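Local coordinates for putative peptide binding protein (Ruminococcus gnavus, PDB 3NOH) that is of uncharacterised function but probably binds peptides, at residues A[118-121]-A[122-126]; A[78-81]-A[82-86]. All blocks are in the same frame, centred on the assembly; numbering follows the deposited sequence.

Contact 1 of 2, residues A[118-121]-A[122-126]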
# COMPACT_ATOMS: atom_id res chain seq x y z
N ASP A 118 9.31 8.39 -5.09
CA ASP A 118 10.31 8.26 -6.16
C ASP A 118 11.04 6.92 -6.19
O ASP A 118 12.00 6.76 -6.94
CB ASP A 118 11.33 9.37 -6.11
CG ASP A 118 12.11 9.43 -4.78
OD1 ASP A 118 11.73 8.84 -3.75
OD2 ASP A 118 13.10 10.19 -4.76
N LEU A 119 10.56 5.93 -5.46
CA LEU A 119 11.26 4.67 -5.46
C LEU A 119 11.06 3.90 -6.80
O LEU A 119 12.01 3.42 -7.38
CB LEU A 119 10.84 3.77 -4.33
CG LEU A 119 11.51 2.37 -4.32
CD1 LEU A 119 13.11 2.41 -4.35
CD2 LEU A 119 11.00 1.48 -3.19
N VAL A 120 9.80 3.76 -7.20
CA VAL A 120 9.39 2.86 -8.30
C VAL A 120 9.28 3.58 -9.62
O VAL A 120 9.06 4.79 -9.70
CB VAL A 120 8.04 2.15 -7.92
CG1 VAL A 120 7.38 1.36 -9.07
CG2 VAL A 120 8.20 1.34 -6.62
N SER A 121 9.55 2.82 -10.69
CA SER A 121 9.46 3.26 -12.05
C SER A 121 8.16 4.00 -12.36
O SER A 121 7.12 3.46 -12.08
CB SER A 121 9.49 2.02 -12.97
OG SER A 121 9.10 2.35 -14.28
N THR A 122 8.24 5.16 -12.98
CA THR A 122 7.05 5.91 -13.35
C THR A 122 6.17 5.08 -14.31
O THR A 122 4.94 5.09 -14.20
CB THR A 122 7.45 7.28 -13.90
OG1 THR A 122 8.34 7.11 -15.01
CG2 THR A 122 8.15 8.11 -12.78
N ASP A 123 6.80 4.29 -15.20
CA ASP A 123 6.08 3.35 -16.08
C ASP A 123 5.28 2.33 -15.29
O ASP A 123 4.14 2.07 -15.63
CB ASP A 123 7.04 2.56 -17.00
CG ASP A 123 7.60 3.37 -18.15
OD1 ASP A 123 7.17 4.52 -18.41
OD2 ASP A 123 8.50 2.80 -18.83
N ALA A 124 5.86 1.75 -14.23
CA ALA A 124 5.16 0.82 -13.40
C ALA A 124 3.94 1.48 -12.74
O ALA A 124 2.88 0.89 -12.60
CB ALA A 124 6.09 0.20 -12.36
N LEU A 125 4.10 2.73 -12.29
CA LEU A 125 2.96 3.42 -11.61
C LEU A 125 1.79 3.71 -12.54
O LEU A 125 0.63 3.71 -12.13
CB LEU A 125 3.42 4.72 -10.97
CG LEU A 125 4.49 4.57 -9.91
CD1 LEU A 125 4.90 5.96 -9.31
CD2 LEU A 125 4.01 3.59 -8.82
N GLU A 126 2.09 3.95 -13.81
CA GLU A 126 1.03 4.21 -14.79
C GLU A 126 0.15 2.98 -15.05
O GLU A 126 -0.97 3.10 -15.48
CB GLU A 126 1.65 4.75 -16.09
CG GLU A 126 1.91 6.26 -15.98
CD GLU A 126 0.58 7.06 -15.79
OE1 GLU A 126 -0.09 7.35 -16.81
OE2 GLU A 126 0.21 7.36 -14.61
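Ser121 is the N-cap of the short helix 122-126, joined to it by bonds to Ala124 and Leu125, at the point where the loop after strand 112-116 turns into the first helical turn. The backbone of Ser121 is still extended (psi 131°), whereas Thr122 onward takes helical angles. The carbonyl of Ser121 already faces down the helix, and Leu125 N donates to Ser121 O at 3.1 Å, the first i to i+4 bond; the donor lies in the carbonyl plane. The side chain of the same serine gives the cap proper. With OG swung opposite its own backbone N (chi1 166°), the hydroxyl, in the conformer described here, reaches over the first turn and accepts from Ala124 N at 3.3 Å, a long but fairly straight bond (160° at the hydrogen). One residue thus occupies two amides of the first turn, through two different oxygens. Asp123 CB lies 3.4 Å from Ser121 OG and flanks the hydroxyl.

On the inner side, Val120 is buried and joins the loop to the helix by apolar contact. Ala124 and Val120 also pack against helix 98-107, while Leu125 and Val120 share Phe113 of strand 112-116. Of the two valine branches one does the touching: Val120 CG1 meets Ala124 CB at 3.7 Å and Leu125 CD2 at 4.0 Å.

Contact 2 of 2, residues A[78-81]-A[82-86]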
# COMPACT_ATOMS: atom_id res chain seq x y z
N ASP A 78 3.47 -1.28 9.49
CA ASP A 78 3.10 -2.23 10.55
C ASP A 78 1.86 -1.68 11.32
O ASP A 78 0.98 -2.44 11.71
CB ASP A 78 4.26 -2.53 11.50
CG ASP A 78 5.36 -3.41 10.88
OD1 ASP A 78 5.12 -4.03 9.83
OD2 ASP A 78 6.44 -3.46 11.50
N SER A 79 1.85 -0.37 11.56
CA SER A 79 0.73 0.29 12.24
C SER A 79 -0.55 0.25 11.40
O SER A 79 -1.64 -0.01 11.94
CB SER A 79 1.12 1.75 12.54
OG SER A 79 2.05 1.79 13.61
N LEU A 80 -0.40 0.53 10.11
CA LEU A 80 -1.51 0.48 9.14
C LEU A 80 -2.09 -0.92 9.11
O LEU A 80 -3.31 -1.09 9.06
CB LEU A 80 -1.05 0.91 7.75
CG LEU A 80 -2.06 0.78 6.62
CD1 LEU A 80 -3.31 1.65 6.84
CD2 LEU A 80 -1.42 1.12 5.21
N CYS A 81 -1.20 -1.92 9.14
CA CYS A 81 -1.62 -3.34 9.19
C CYS A 81 -2.53 -3.62 10.39
O CYS A 81 -3.57 -4.29 10.30
CB CYS A 81 -0.37 -4.22 9.25
SG CYS A 81 -0.73 -5.95 8.96
N GLU A 82 -2.13 -3.13 11.56
CA GLU A 82 -2.96 -3.24 12.73
C GLU A 82 -4.36 -2.59 12.54
O GLU A 82 -5.39 -3.17 12.90
CB GLU A 82 -2.24 -2.61 13.91
CG GLU A 82 -2.94 -2.82 15.19
CD GLU A 82 -2.14 -2.25 16.36
OE1 GLU A 82 -0.92 -1.99 16.19
OE2 GLU A 82 -2.76 -2.06 17.42
N ARG A 83 -4.38 -1.40 11.94
CA ARG A 83 -5.67 -0.74 11.73
C ARG A 83 -6.52 -1.49 10.70
O ARG A 83 -7.74 -1.64 10.91
CB ARG A 83 -5.50 0.74 11.35
CG ARG A 83 -4.88 1.59 12.46
CD ARG A 83 -4.89 3.11 12.10
NE ARG A 83 -4.27 3.46 10.81
CZ ARG A 83 -2.97 3.70 10.63
NH1 ARG A 83 -2.12 3.60 11.65
NH2 ARG A 83 -2.51 4.04 9.43
N LEU A 84 -5.90 -1.98 9.62
CA LEU A 84 -6.64 -2.74 8.63
C LEU A 84 -7.20 -4.02 9.22
O LEU A 84 -8.37 -4.32 9.02
CB LEU A 84 -5.77 -3.03 7.40
CG LEU A 84 -5.54 -1.84 6.45
CD1 LEU A 84 -4.34 -2.18 5.51
CD2 LEU A 84 -6.89 -1.50 5.71
N ASN A 85 -6.41 -4.74 10.03
CA ASN A 85 -6.93 -5.96 10.62
C ASN A 85 -7.96 -5.72 11.70
O ASN A 85 -8.91 -6.49 11.87
CB ASN A 85 -5.81 -6.91 11.01
CG ASN A 85 -5.01 -7.29 9.81
OD1 ASN A 85 -5.32 -6.80 8.70
ND2 ASN A 85 -3.97 -8.14 10.00
N ASP A 86 -7.84 -4.60 12.41
CA ASP A 86 -8.89 -4.20 13.34
C ASP A 86 -10.23 -3.96 12.62
O ASP A 86 -11.30 -4.18 13.19
CB ASP A 86 -8.47 -2.91 14.08
CG ASP A 86 -7.40 -3.17 15.15
OD1 ASP A 86 -7.09 -4.35 15.46
OD2 ASP A 86 -6.85 -2.18 15.68
O HOH W 1 1.07 -2.73 14.69
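Leu84 N donates to Leu80 O at 2.8 Å, the shortest of four successive i to i+4 backbone bonds that tie 78-81 to 82-86 in the C-terminal half of the alpha-helix 71-86. Arg83 N donates to Ser79 O at 3.1 Å; the bonds from Glu82 N to Asp78 O and from Asn85 N to Cys81 O complete the set.

A water adds a polar link on the exposed side. It donates both to Asp78 O, at 3.0 Å, and to Glu82 OE1, at 2.6 Å, bridging a backbone carbonyl and a carboxylate one turn on. Asp78 O therefore receives two donors, Glu82 N and the water. The glutamate reaches the water with its chain extended beyond CG.

Arg83 folds back along its own helix. In the conformer described here, a bend at chi3 (-54°) lays the guanidinium over the preceding turn, with one face above Leu80 CA and Ser79 O. Arg83 NH2 comes within 3.6 Å of Leu80 CD1, the two side chains crossing at about a right angle.

Apolar packing occupies the buried side, where Leu80 CG meets Leu84 CD1 at 3.9 Å. Were Leu84 cut back to an alanine, a gap would probably open beside Leu80, and Leu43 and Phe46 of helix 37-47 would be left without this apolar partner.

The helix is the crossover of a beta-alpha-beta unit between strands 61-67 and 90-96. Leu80 and Leu84 face helix 37-47, Cys81 and Leu84 also touch strand 90-96, and Asn85 OD1 accepts from Val91 N, linking the helix end to the start of that strand.

Contacts 1 and 2 lie on opposite sides of the chain's centre, 25 Å apart between centres and about 15 Å at their nearest atoms, so neither touches the other. They follow in series along the chain: 78-86 belongs to the helix leading into strand 90-96, an outermost strand of the mixed five-stranded sheet, whereas 118-126 links strand 112-116 to the other outermost strand, 129-134. One is the C-terminal half of a long helix, the other the beginning of a very short one. No active site is established; a glycerol, probably from the crystallisation liquor, hydrogen-bonds to Thr122 OG1 at contact 1 and does not by itself define a peptide pocket.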